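Probable hydrolase (Pseudomonas aeruginosa, PDB 3OM8) probably hydrolyses an ester or lactone bond as a member of the alpha/beta hydrolase family, perhaps acting as a 3-oxoadipate enol-lactonase. Local coordinates at residues K27-L32 with H53-R58; T75-G80 with G107-L112; E91-H96 with A114-E119; R120-N125 with L261-A266; V213-Y218 with A237-L242. One frame throughout, in Å; residues are numbered along the deposited sequence. Where two conformers were deposited one is given.

From the N terminus, interaction 1 closes a short loop first, pairing strands 29-33 and 55-59 in the central sheet. Interactions 2 and 3 follow, and their segments alternate along the chain: interaction 2 packs helix 76-90 on helix 102-113, while interaction 3 joins the start of strand 95-100 to the start of strand 118-124. Interaction 4 spans by far the longest loop, bringing the C-terminal helix 253-264 back to strand 118-124. Nested within that loop, interaction 5 pairs strands 211-216 and 238-242 at the far end of the sheet. Interactions 1 and 3 meet through strands 29-33 and 95-100, and interactions 4 and 5 through strands 118-124 and 211-216.

Interaction 1 (K27-L32 with H53-R58); sequences KPLLAL and HFRVLR
Leu-32 sets its CG anti to the carbonyl carbon (chi1 -52°), while Val-56 holds CG1 anti to the backbone N (chi1 179°), and these settings bring Leu-32 CD1 to 3.7 Å from Val-56 CG1. The same methyl rests on the aliphatic part of Arg-58, whose side chain runs alongside that of Leu-32 in the same direction. On the other side of the sheet Leu-29 divides its two branches: CD1 lies 3.8 Å from Leu-57 CB, and CD2 3.5 Å from the backbone Arg-55 O. Ala-31, on the same face, has only a methyl, and its CB lies beside the broad Leu-57, 3.9 Å from CD2. Between these two layers the strands run parallel, and Leu-30 is held at both ends: its N gives a nearly straight bond to Arg-55 O at 2.7 Å, and its O accepts from Leu-57 N at 2.8 Å. Strands 29-33 and 55-59 are joined through helix 47-51 as a beta-alpha-beta unit of the alpha/beta hydrolase sheet, and Leu-50 covers Leu-32 and Val-56. Where the pairing begins, Pro-28 O accepts from Arg-55 N at 2.8 Å and meets the edge of the Phe-54 ring, whose CE2 packs on Leu-261 and CZ on Leu-264. Arg-58 suits a buried strand because its guanidinium forms salt bridges with Asp-44 and Asp-22, while Lys-27 gives its NZ to Arg-52 O.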
# COMPACT_ATOMS: atom_id res chain seq x y z
N LYS B 27 -13.78 21.46 19.37
CA LYS B 27 -13.49 20.54 18.28
C LYS B 27 -13.29 19.12 18.81
O LYS B 27 -12.95 18.94 19.97
CB LYS B 27 -12.29 21.02 17.48
CG LYS B 27 -12.64 22.17 16.55
CD LYS B 27 -11.42 22.79 15.90
CE LYS B 27 -11.82 24.01 15.07
NZ LYS B 27 -10.64 24.82 14.66
N PRO B 28 -13.50 18.12 17.96
CA PRO B 28 -13.41 16.70 18.35
C PRO B 28 -12.00 16.36 18.83
O PRO B 28 -11.03 16.91 18.31
CB PRO B 28 -13.70 15.96 17.05
CG PRO B 28 -14.42 16.96 16.19
CD PRO B 28 -13.79 18.28 16.53
N LEU B 29 -11.90 15.46 19.80
CA LEU B 29 -10.62 15.15 20.45
C LEU B 29 -9.82 14.12 19.65
O LEU B 29 -10.34 13.06 19.30
CB LEU B 29 -10.85 14.65 21.88
CG LEU B 29 -9.75 14.72 22.97
CD1 LEU B 29 -8.66 13.72 22.73
CD2 LEU B 29 -9.16 16.11 23.09
N LEU B 30 -8.57 14.47 19.36
CA LEU B 30 -7.63 13.53 18.75
C LEU B 30 -6.43 13.34 19.67
O LEU B 30 -5.71 14.30 19.96
CB LEU B 30 -7.17 14.03 17.39
CG LEU B 30 -5.98 13.27 16.79
CD1 LEU B 30 -6.32 11.79 16.60
CD2 LEU B 30 -5.54 13.89 15.49
N ALA B 31 -6.22 12.11 20.14
CA ALA B 31 -5.10 11.79 21.02
C ALA B 31 -3.94 11.17 20.25
O ALA B 31 -4.13 10.27 19.44
CB ALA B 31 -5.54 10.86 22.15
N LEU B 32 -2.73 11.67 20.51
CA LEU B 32 -1.51 11.16 19.89
C LEU B 32 -0.68 10.41 20.91
O LEU B 32 -0.54 10.86 22.05
CB LEU B 32 -0.70 12.32 19.31
CG LEU B 32 -1.51 13.25 18.41
CD1 LEU B 32 -0.62 14.28 17.73
CD2 LEU B 32 -2.24 12.42 17.38
N HIS B 53 -8.75 21.13 12.68
CA HIS B 53 -9.97 20.32 12.73
C HIS B 53 -10.22 19.64 14.10
O HIS B 53 -11.37 19.34 14.45
CB HIS B 53 -9.91 19.27 11.64
CG HIS B 53 -9.58 19.84 10.29
ND1 HIS B 53 -10.54 20.24 9.39
CD2 HIS B 53 -8.38 20.07 9.69
CE1 HIS B 53 -9.96 20.69 8.30
NE2 HIS B 53 -8.65 20.60 8.45
N PHE B 54 -9.17 19.40 14.86
CA PHE B 54 -9.33 18.65 16.11
C PHE B 54 -8.67 19.31 17.30
O PHE B 54 -7.73 20.09 17.14
CB PHE B 54 -8.76 17.23 15.95
CG PHE B 54 -9.31 16.48 14.77
CD1 PHE B 54 -10.53 15.84 14.86
CD2 PHE B 54 -8.61 16.43 13.58
CE1 PHE B 54 -11.06 15.15 13.77
CE2 PHE B 54 -9.12 15.74 12.48
CZ PHE B 54 -10.35 15.11 12.58
N ARG B 55 -9.20 19.03 18.48
CA ARG B 55 -8.50 19.32 19.72
C ARG B 55 -7.50 18.19 19.90
O ARG B 55 -7.88 17.03 19.98
CB ARG B 55 -9.46 19.34 20.89
CG ARG B 55 -8.91 19.99 22.14
CD ARG B 55 -9.89 19.84 23.27
NE ARG B 55 -9.57 20.74 24.38
CZ ARG B 55 -10.10 20.62 25.59
NH1 ARG B 55 -9.76 21.48 26.55
NH2 ARG B 55 -10.95 19.64 25.85
N VAL B 56 -6.21 18.54 19.94
CA VAL B 56 -5.16 17.52 20.01
C VAL B 56 -4.62 17.29 21.43
O VAL B 56 -4.02 18.18 22.03
CB VAL B 56 -4.00 17.86 19.05
CG1 VAL B 56 -2.90 16.81 19.14
CG2 VAL B 56 -4.52 17.96 17.63
N LEU B 57 -4.85 16.09 21.95
CA LEU B 57 -4.27 15.67 23.22
C LEU B 57 -2.94 14.98 22.96
O LEU B 57 -2.90 13.98 22.24
CB LEU B 57 -5.19 14.71 23.95
CG LEU B 57 -4.56 13.96 25.15
CD1 LEU B 57 -4.39 14.90 26.32
CD2 LEU B 57 -5.42 12.78 25.55
N ARG B 58 -1.87 15.52 23.53
CA ARG B 58 -0.54 14.91 23.47
C ARG B 58 -0.04 14.60 24.88
O ARG B 58 -0.39 15.30 25.83
CB ARG B 58 0.45 15.84 22.77
CG ARG B 58 0.29 15.92 21.26
CD ARG B 58 1.39 16.75 20.65
NE ARG B 58 1.31 18.14 21.06
CZ ARG B 58 2.28 19.04 20.88
NH1 ARG B 58 3.41 18.68 20.30
NH2 ARG B 58 2.11 20.29 21.28

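Interaction 2 (T75-G80 with G107-L112)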
# COMPACT_ATOMS: atom_id res chain seq x y z
N THR B 75 3.76 -3.32 31.56
CA THR B 75 2.90 -4.15 30.71
C THR B 75 2.19 -3.27 29.67
O THR B 75 2.01 -2.06 29.88
CB THR B 75 1.82 -4.85 31.52
OG1 THR B 75 0.92 -3.87 32.04
CG2 THR B 75 2.43 -5.65 32.66
N LEU B 76 1.78 -3.87 28.56
CA LEU B 76 1.02 -3.16 27.54
C LEU B 76 -0.25 -2.58 28.17
O LEU B 76 -0.59 -1.41 27.96
CB LEU B 76 0.67 -4.08 26.37
CG LEU B 76 -0.08 -3.44 25.21
CD1 LEU B 76 0.65 -2.19 24.71
CD2 LEU B 76 -0.29 -4.45 24.07
N ALA B 77 -0.93 -3.40 28.96
CA ALA B 77 -2.19 -3.03 29.57
C ALA B 77 -2.06 -1.75 30.39
O ALA B 77 -2.95 -0.91 30.39
CB ALA B 77 -2.71 -4.17 30.44
N ARG B 78 -0.94 -1.63 31.10
CA ARG B 78 -0.67 -0.46 31.92
C ARG B 78 -0.46 0.79 31.05
O ARG B 78 -0.91 1.87 31.41
CB ARG B 78 0.57 -0.69 32.80
CG ARG B 78 0.90 0.47 33.74
CD ARG B 78 -0.25 0.77 34.71
NE ARG B 78 -0.88 2.04 34.40
CZ ARG B 78 -1.88 2.59 35.09
NH1 ARG B 78 -2.39 3.75 34.70
NH2 ARG B 78 -2.37 1.98 36.16
N LEU B 79 0.23 0.63 29.93
CA LEU B 79 0.43 1.75 29.00
C LEU B 79 -0.91 2.20 28.38
O LEU B 79 -1.09 3.38 28.06
CB LEU B 79 1.42 1.37 27.90
CG LEU B 79 2.82 0.95 28.34
CD1 LEU B 79 3.68 0.63 27.12
CD2 LEU B 79 3.47 2.04 29.18
N GLY B 80 -1.83 1.27 28.19
CA GLY B 80 -3.15 1.60 27.70
C GLY B 80 -3.98 2.28 28.77
O GLY B 80 -4.72 3.23 28.48
N GLY B 107 -2.46 1.75 20.74
CA GLY B 107 -3.66 1.91 19.95
C GLY B 107 -4.42 0.61 19.76
O GLY B 107 -5.62 0.53 20.00
N GLN B 108 -3.71 -0.43 19.32
CA GLN B 108 -4.36 -1.72 19.09
C GLN B 108 -4.97 -2.25 20.39
O GLN B 108 -6.07 -2.82 20.37
CB GLN B 108 -3.36 -2.72 18.52
CG GLN B 108 -2.82 -2.35 17.15
CD GLN B 108 -1.54 -3.07 16.84
OE1 GLN B 108 -1.54 -4.27 16.59
NE2 GLN B 108 -0.42 -2.35 16.86
N TRP B 109 -4.26 -2.06 21.50
CA TRP B 109 -4.74 -2.47 22.82
C TRP B 109 -6.03 -1.75 23.21
O TRP B 109 -6.98 -2.38 23.67
CB TRP B 109 -3.67 -2.26 23.90
CG TRP B 109 -4.03 -2.88 25.22
CD1 TRP B 109 -3.69 -4.13 25.65
CD2 TRP B 109 -4.82 -2.29 26.27
NE1 TRP B 109 -4.21 -4.36 26.90
CE2 TRP B 109 -4.90 -3.25 27.31
CE3 TRP B 109 -5.45 -1.06 26.44
CZ2 TRP B 109 -5.60 -3.00 28.50
CZ3 TRP B 109 -6.14 -0.82 27.62
CH2 TRP B 109 -6.21 -1.79 28.63
N LEU B 110 -6.05 -0.43 23.05
CA LEU B 110 -7.25 0.33 23.37
C LEU B 110 -8.44 -0.16 22.53
O LEU B 110 -9.56 -0.28 23.04
CB LEU B 110 -7.02 1.82 23.16
CG LEU B 110 -6.01 2.43 24.12
CD1 LEU B 110 -5.51 3.78 23.62
CD2 LEU B 110 -6.62 2.55 25.50
N ALA B 111 -8.20 -0.47 21.26
CA ALA B 111 -9.27 -0.91 20.38
C ALA B 111 -9.78 -2.27 20.83
O ALA B 111 -10.96 -2.59 20.67
CB ALA B 111 -8.80 -0.97 18.94
N LEU B 112 -8.90 -3.07 21.41
CA LEU B 112 -9.28 -4.40 21.88
C LEU B 112 -9.96 -4.38 23.25
O LEU B 112 -10.90 -5.14 23.49
CB LEU B 112 -8.07 -5.33 21.91
CG LEU B 112 -7.56 -5.82 20.55
CD1 LEU B 112 -6.18 -6.42 20.67
CD2 LEU B 112 -8.54 -6.81 19.95
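Trp-109 starts toward segment 75-80, with CG anti to the backbone N (chi1 -170°). Its CB already touches Leu-76, lying 4.0 Å from Leu-76 CG. Next along the indole, Trp-109 CD1 comes to 3.7 Å from the same Leu-76 CG, and the two side chains lie antiparallel, passing one another. At the ring fusion the backbone of the other helix takes over: Ala-77 CA lies over one face, toward the rim, 3.5 Å from Trp-109 CE2, and Ala-77 CB is 3.7 Å from Trp-109 CZ2. An alanine suits this place because a single methyl lets the helix come flat against the indole. On the six-membered ring Trp-109 CE3 lies 3.7 Å from Gly-80 CA, a close approach made possible by the missing side chain, and at the tip Trp-109 CH2 meets Ala-77 O at 3.8 Å. Leu-110 adds its CD2, which sits at the edge of the indole and 3.6 Å from Gly-80 O. The short helical segments cross at 81° with axes 9.3 Å apart, close to perpendicular. Leu-76 also borders a bound buffer molecule, MES, which probably comes from the crystallisation liquor. Helix 102-113 follows the probable nucleophile elbow of the alpha/beta hydrolase fold, and this contact packs helix 76-90 across it.

Interaction 3 (E91-H96 with A114-E119); sequences EVRRAH and APQRIE
The Arg-94 guanidinium has Ile-118 O over one face, 3.3 Å from Arg-94 CZ, and Gln-116 O near its edge. Its NE donates to that Gln-116 O at 3.2 Å, although the donor stands well above the plane of the carbonyl. Arg-94 NH2 and Glu-119 OE1 form only a long salt bridge of 3.6 Å: the two flat groups are almost parallel, 8° apart, but the oxygen lies well out of the guanidinium plane and no N-H points at it, so any attraction is one of charge only and weak. A second pair of guanidinium groups lies nearly parallel nearby, 15° apart, with Arg-117 CD over one face of that of Arg-93 and Arg-93 NH1 over one face of that of Arg-117. Arg-117 bends twice, at chi2 and chi3, and this fold turns its guanidinium back to two successive carbonyls: NH2 donates to Val-92 O at 2.9 Å and NE to Arg-93 O at 3.0 Å. A long arginine with several donors suits the place, since NH2 also bridges to Asp-88, which probably offsets part of the like charge. Parallel pairing of Ala-95 with Ile-118 starts the join of strands 95-100 and 118-124, linked by helix 102-113 as a beta-alpha-beta crossover, and Ala-95 is gripped through both N, which donates to Arg-117 O at 3.0 Å, and O, which accepts from Glu-119 N at 2.8 Å. Beyond that pair the His-96 ring and the Glu-119 side chain lie side by side, with His-96 CE1 3.3 Å from Glu-119 CB. The ring's ND1 accepts a hydrogen bond from Arg-120 N.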
# COMPACT_ATOMS: atom_id res chain seq x y z
N GLU B 91 -12.47 14.15 31.20
CA GLU B 91 -13.90 13.90 31.08
C GLU B 91 -14.31 13.71 29.63
O GLU B 91 -15.40 14.11 29.22
CB GLU B 91 -14.70 15.02 31.74
CG GLU B 91 -14.47 15.10 33.25
CD GLU B 91 -15.15 16.28 33.89
OE1 GLU B 91 -15.12 17.38 33.29
OE2 GLU B 91 -15.71 16.12 34.99
N VAL B 92 -13.43 13.09 28.85
CA VAL B 92 -13.75 12.78 27.47
C VAL B 92 -14.22 11.33 27.35
O VAL B 92 -13.49 10.40 27.68
CB VAL B 92 -12.55 13.03 26.53
CG1 VAL B 92 -12.85 12.53 25.13
CG2 VAL B 92 -12.23 14.51 26.50
N ARG B 93 -15.45 11.15 26.87
CA ARG B 93 -16.01 9.81 26.70
C ARG B 93 -15.29 9.05 25.59
O ARG B 93 -15.11 7.83 25.67
CB ARG B 93 -17.51 9.89 26.42
CG ARG B 93 -18.17 8.53 26.29
CD ARG B 93 -17.80 7.66 27.48
NE ARG B 93 -18.28 6.28 27.35
CZ ARG B 93 -17.96 5.31 28.20
NH1 ARG B 93 -17.15 5.56 29.23
NH2 ARG B 93 -18.44 4.09 28.02
N ARG B 94 -14.86 9.76 24.56
CA ARG B 94 -14.42 9.10 23.34
C ARG B 94 -13.58 10.03 22.46
O ARG B 94 -13.86 11.22 22.32
CB ARG B 94 -15.64 8.59 22.57
CG ARG B 94 -15.32 7.77 21.35
CD ARG B 94 -16.60 7.24 20.70
NE ARG B 94 -16.62 5.78 20.74
CZ ARG B 94 -17.13 5.01 19.78
NH1 ARG B 94 -17.08 3.68 19.91
NH2 ARG B 94 -17.67 5.56 18.70
N ALA B 95 -12.53 9.47 21.87
CA ALA B 95 -11.58 10.27 21.11
C ALA B 95 -11.06 9.49 19.92
O ALA B 95 -11.13 8.26 19.90
CB ALA B 95 -10.41 10.66 22.02
N HIS B 96 -10.53 10.20 18.94
CA HIS B 96 -9.77 9.55 17.89
C HIS B 96 -8.39 9.29 18.47
O HIS B 96 -7.92 10.04 19.32
CB HIS B 96 -9.64 10.44 16.65
CG HIS B 96 -10.94 10.69 15.95
ND1 HIS B 96 -11.71 9.67 15.44
CD2 HIS B 96 -11.59 11.84 15.66
CE1 HIS B 96 -12.79 10.18 14.87
NE2 HIS B 96 -12.74 11.49 14.98
N ALA B 114 -10.79 -1.33 25.26
CA ALA B 114 -11.65 -0.19 25.57
C ALA B 114 -12.22 0.47 24.30
O ALA B 114 -12.15 1.69 24.14
CB ALA B 114 -10.89 0.82 26.41
N PRO B 115 -12.81 -0.34 23.41
CA PRO B 115 -13.26 0.14 22.10
C PRO B 115 -14.22 1.32 22.25
O PRO B 115 -14.17 2.25 21.45
CB PRO B 115 -13.99 -1.06 21.50
CG PRO B 115 -14.29 -1.97 22.65
CD PRO B 115 -13.19 -1.75 23.64
N GLN B 116 -15.07 1.27 23.27
CA GLN B 116 -16.07 2.30 23.50
C GLN B 116 -15.46 3.69 23.76
O GLN B 116 -16.17 4.70 23.75
CB GLN B 116 -16.98 1.90 24.67
CG GLN B 116 -16.34 2.04 26.06
CD GLN B 116 -15.42 0.88 26.43
OE1 GLN B 116 -15.23 -0.07 25.67
NE2 GLN B 116 -14.84 0.96 27.64
N ARG B 117 -14.15 3.74 24.01
CA ARG B 117 -13.45 5.01 24.25
C ARG B 117 -12.79 5.54 22.97
O ARG B 117 -12.29 6.67 22.95
CB ARG B 117 -12.37 4.84 25.33
CG ARG B 117 -12.83 4.20 26.65
CD ARG B 117 -13.90 5.01 27.36
NE ARG B 117 -13.47 6.37 27.70
CZ ARG B 117 -12.96 6.72 28.87
NH1 ARG B 117 -12.80 5.81 29.83
NH2 ARG B 117 -12.61 7.98 29.09
N ILE B 118 -12.79 4.72 21.91
CA ILE B 118 -12.11 5.07 20.66
C ILE B 118 -13.08 5.31 19.49
O ILE B 118 -13.96 4.49 19.21
CB ILE B 118 -11.12 3.96 20.22
CG1 ILE B 118 -10.09 3.67 21.31
CG2 ILE B 118 -10.44 4.35 18.92
CD1 ILE B 118 -9.19 4.85 21.67
N GLU B 119 -12.91 6.44 18.81
CA GLU B 119 -13.67 6.74 17.60
C GLU B 119 -12.97 6.09 16.42
O GLU B 119 -13.16 4.90 16.14
CB GLU B 119 -13.78 8.25 17.37
CG GLU B 119 -15.20 8.80 17.44
CD GLU B 119 -16.01 8.46 16.21
OE1 GLU B 119 -16.14 7.25 15.90
OE2 GLU B 119 -16.53 9.38 15.55

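Interaction 4 (R120-N125 with L261-A266)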
# COMPACT_ATOMS: atom_id res chain seq x y z
N ARG B 120 -12.12 6.86 15.74
CA ARG B 120 -11.33 6.30 14.64
C ARG B 120 -9.87 6.07 15.05
O ARG B 120 -9.32 6.79 15.88
CB ARG B 120 -11.43 7.19 13.40
CG ARG B 120 -12.86 7.25 12.87
CD ARG B 120 -12.99 8.01 11.56
NE ARG B 120 -14.40 8.30 11.28
CZ ARG B 120 -14.84 8.99 10.23
NH1 ARG B 120 -16.14 9.20 10.09
NH2 ARG B 120 -14.00 9.47 9.32
N LEU B 121 -9.27 5.04 14.47
CA LEU B 121 -7.94 4.61 14.90
C LEU B 121 -6.93 4.69 13.76
O LEU B 121 -7.14 4.14 12.68
CB LEU B 121 -8.03 3.18 15.44
CG LEU B 121 -6.78 2.47 15.95
CD1 LEU B 121 -6.26 3.10 17.28
CD2 LEU B 121 -7.11 0.99 16.15
N VAL B 122 -5.83 5.40 14.01
CA VAL B 122 -4.70 5.43 13.09
C VAL B 122 -3.48 4.76 13.74
O VAL B 122 -3.15 5.03 14.90
CB VAL B 122 -4.35 6.86 12.66
CG1 VAL B 122 -3.29 6.84 11.56
CG2 VAL B 122 -5.60 7.60 12.17
N LEU B 123 -2.84 3.88 12.98
CA LEU B 123 -1.70 3.12 13.45
C LEU B 123 -0.54 3.37 12.50
O LEU B 123 -0.54 2.88 11.38
CB LEU B 123 -2.05 1.63 13.43
CG LEU B 123 -3.32 1.28 14.20
CD1 LEU B 123 -3.66 -0.20 14.05
CD2 LEU B 123 -3.17 1.64 15.67
N ALA B 124 0.44 4.14 12.95
CA ALA B 124 1.56 4.51 12.09
C ALA B 124 2.82 3.73 12.45
O ALA B 124 3.17 3.61 13.62
CB ALA B 124 1.83 6.01 12.17
N ASN B 125 3.51 3.22 11.43
CA ASN B 125 4.78 2.54 11.62
C ASN B 125 4.75 1.69 12.89
O ASN B 125 5.47 1.96 13.86
CB ASN B 125 5.90 3.57 11.72
CG ASN B 125 6.04 4.42 10.46
OD1 ASN B 125 6.81 4.09 9.56
ND2 ASN B 125 5.31 5.53 10.41
N LEU B 261 -5.81 13.24 8.05
CA LEU B 261 -6.93 14.17 8.01
C LEU B 261 -8.08 13.70 7.12
O LEU B 261 -9.25 13.90 7.44
CB LEU B 261 -6.44 15.57 7.57
CG LEU B 261 -5.67 16.27 8.68
CD1 LEU B 261 -5.11 17.62 8.25
CD2 LEU B 261 -6.55 16.44 9.91
N SER B 262 -7.75 13.05 6.01
CA SER B 262 -8.78 12.60 5.08
C SER B 262 -9.54 11.44 5.70
O SER B 262 -10.77 11.34 5.57
CB SER B 262 -8.18 12.20 3.74
OG SER B 262 -7.63 13.33 3.09
N PHE B 263 -8.79 10.57 6.37
CA PHE B 263 -9.36 9.42 7.06
C PHE B 263 -10.30 9.85 8.19
O PHE B 263 -11.36 9.27 8.38
CB PHE B 263 -8.25 8.52 7.61
CG PHE B 263 -8.76 7.41 8.49
CD1 PHE B 263 -9.51 6.38 7.95
CD2 PHE B 263 -8.49 7.41 9.84
CE1 PHE B 263 -9.99 5.35 8.76
CE2 PHE B 263 -8.95 6.38 10.66
CZ PHE B 263 -9.70 5.35 10.12
N LEU B 264 -9.90 10.88 8.93
CA LEU B 264 -10.66 11.29 10.12
C LEU B 264 -11.84 12.20 9.79
O LEU B 264 -12.65 12.52 10.67
CB LEU B 264 -9.73 11.97 11.13
CG LEU B 264 -8.68 11.07 11.79
CD1 LEU B 264 -7.81 11.89 12.71
CD2 LEU B 264 -9.33 9.91 12.55
N GLY B 265 -11.94 12.60 8.54
CA GLY B 265 -13.10 13.34 8.08
C GLY B 265 -12.87 14.84 8.04
O GLY B 265 -13.82 15.62 7.96
N ALA B 266 -11.59 15.22 8.09
CA ALA B 266 -11.21 16.63 8.01
C ALA B 266 -10.79 17.04 6.59
O ALA B 266 -11.21 16.43 5.61
CB ALA B 266 -10.10 16.91 8.99
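Arg-120 NH2 has two acceptors: it donates to Phe-263 O at 2.8 Å, and also to Ala-205 O of a second subunit. The Phe-263 oxygen lies in the guanidinium plane, and the bond is somewhat bent (141° at the hydrogen). An arginine suits the place because the end of a helix presents carbonyl oxygens to a positive group, and the extended chain from CG to NE carries the charge out to them. Closer to the backbone, Arg-120 CB packs on two residues at once, 3.5 Å from Leu-264 CD2 and 3.8 Å from Phe-263 CE2; the aliphatic root packs while the buried tip is satisfied by carbonyls. The Phe-263 ring meets three successive residues of the strand: besides Arg-120 CB, its CD2 lies 3.7 Å from Val-122 CG2, and CE2 comes 3.5 Å from Leu-121 O, each approach oblique to the ring. Phe-263 sets CG anti to the backbone N (chi1 173°), which brings the ring to the strand. Gly-265, just past the helix, has positive phi, which glycine readily adopts. Helix 253-264 thus rests across strand 118-124, with Phe-263 also reaching Leu-212 of strand 211-216 and Leu-264 reaching His-96 of strand 95-100, whereas Leu-121 turns away to meet Ala-111 of helix 102-113.

Interaction 5 (V213-Y218 with A237-L242); sequences VIAGAY and ARLVTL
Leu-239 CD1 is the apolar centre on one side of the sheet, lying 3.9 Å from Val-213 CG1 and 4.3 Å from Ala-215 CB. Leu-239 carries CG anti to the backbone N (chi1 173°), which tips that methyl across to the neighbouring strand. Helix 224-233 covers the two larger residues through Ala-231. On the reverse side Ile-214 CG2 meets Leu-242 CD1 at 4.1 Å, and Phe-256 and Val-260 of helix 253-264 pack on that isoleucine. Branched and bulky residues suit both sides because each is roofed by helix. Outward from these cores run the parallel backbone bonds, including Val-240 N to Val-213 O at 2.8 Å and Ala-215 N to Val-240 O at 3.0 Å, then Leu-242 N to Ala-215 O at 2.9 Å. The last, Ala-217 N to Leu-242 O at 2.9 Å, continues the pattern past the strand. Strand 238-242 is one of the two outermost strands of this chain's sheet, yet Val-240 packs on Thr-241 and Leu-242 on Leu-242 of a third subunit. Unbroken backbone bonds between apolar faces under helices thus make a buried sheet edge, packed also against that subunit, from which segment 213-218 leads to Asp-219, the probable acid of a Ser-His-Asp triad.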
# COMPACT_ATOMS: atom_id res chain seq x y z
N VAL B 213 -3.98 2.25 8.59
CA VAL B 213 -2.61 1.84 8.88
C VAL B 213 -1.63 2.52 7.93
O VAL B 213 -1.76 2.41 6.71
CB VAL B 213 -2.43 0.32 8.71
CG1 VAL B 213 -0.99 -0.07 9.02
CG2 VAL B 213 -3.39 -0.43 9.59
N ILE B 214 -0.67 3.24 8.50
CA ILE B 214 0.41 3.86 7.74
C ILE B 214 1.69 3.05 7.94
O ILE B 214 2.04 2.72 9.08
CB ILE B 214 0.63 5.31 8.17
CG1 ILE B 214 -0.67 6.11 8.02
CG2 ILE B 214 1.76 5.95 7.37
CD1 ILE B 214 -0.59 7.53 8.48
N ALA B 215 2.36 2.69 6.85
CA ALA B 215 3.58 1.89 6.93
C ALA B 215 4.71 2.51 6.11
O ALA B 215 4.46 3.25 5.16
CB ALA B 215 3.33 0.46 6.49
N GLY B 216 5.95 2.21 6.49
CA GLY B 216 7.11 2.72 5.78
C GLY B 216 7.73 1.58 5.00
O GLY B 216 8.00 0.52 5.56
N ALA B 217 7.94 1.79 3.71
CA ALA B 217 8.46 0.73 2.86
C ALA B 217 9.84 0.25 3.30
O ALA B 217 10.20 -0.90 3.08
CB ALA B 217 8.52 1.19 1.41
N TYR B 218 10.62 1.14 3.90
CA TYR B 218 12.00 0.83 4.27
C TYR B 218 12.22 0.67 5.80
O TYR B 218 13.34 0.78 6.30
CB TYR B 218 12.93 1.89 3.70
CG TYR B 218 12.75 2.12 2.21
CD1 TYR B 218 13.18 1.18 1.28
CD2 TYR B 218 12.19 3.29 1.74
CE1 TYR B 218 13.03 1.38 -0.07
CE2 TYR B 218 12.03 3.51 0.37
CZ TYR B 218 12.45 2.55 -0.53
OH TYR B 218 12.31 2.74 -1.88
N ALA B 237 -10.22 -2.10 7.39
CA ALA B 237 -9.03 -1.28 7.57
C ALA B 237 -8.43 -0.87 6.23
O ALA B 237 -8.53 -1.61 5.25
CB ALA B 237 -7.97 -2.02 8.42
N ARG B 238 -7.83 0.31 6.19
CA ARG B 238 -7.09 0.77 5.02
C ARG B 238 -5.58 0.81 5.28
O ARG B 238 -5.14 0.92 6.43
CB ARG B 238 -7.53 2.17 4.63
CG ARG B 238 -8.92 2.27 4.06
CD ARG B 238 -8.96 3.42 3.08
NE ARG B 238 -8.91 4.71 3.76
CZ ARG B 238 -7.97 5.62 3.56
NH1 ARG B 238 -8.04 6.77 4.21
NH2 ARG B 238 -6.97 5.40 2.71
N LEU B 239 -4.81 0.74 4.20
CA LEU B 239 -3.35 0.81 4.28
C LEU B 239 -2.82 1.90 3.36
O LEU B 239 -3.16 1.96 2.18
CB LEU B 239 -2.72 -0.54 3.90
CG LEU B 239 -1.20 -0.60 3.78
CD1 LEU B 239 -0.59 -0.56 5.18
CD2 LEU B 239 -0.73 -1.84 3.04
N VAL B 240 -1.99 2.77 3.92
CA VAL B 240 -1.22 3.75 3.16
C VAL B 240 0.25 3.42 3.34
O VAL B 240 0.72 3.28 4.46
CB VAL B 240 -1.51 5.17 3.66
CG1 VAL B 240 -0.41 6.13 3.21
CG2 VAL B 240 -2.88 5.64 3.17
N THR B 241 1.00 3.29 2.25
CA THR B 241 2.41 2.98 2.36
C THR B 241 3.27 4.10 1.80
O THR B 241 3.17 4.43 0.63
CB THR B 241 2.75 1.68 1.63
OG1 THR B 241 2.04 0.60 2.24
CG2 THR B 241 4.24 1.39 1.71
N LEU B 242 4.11 4.69 2.64
CA LEU B 242 4.98 5.77 2.20
C LEU B 242 6.40 5.26 1.99
O LEU B 242 6.79 4.26 2.58
CB LEU B 242 4.97 6.91 3.22
CG LEU B 242 3.57 7.42 3.54
CD1 LEU B 242 3.59 8.43 4.68
CD2 LEU B 242 2.92 8.02 2.28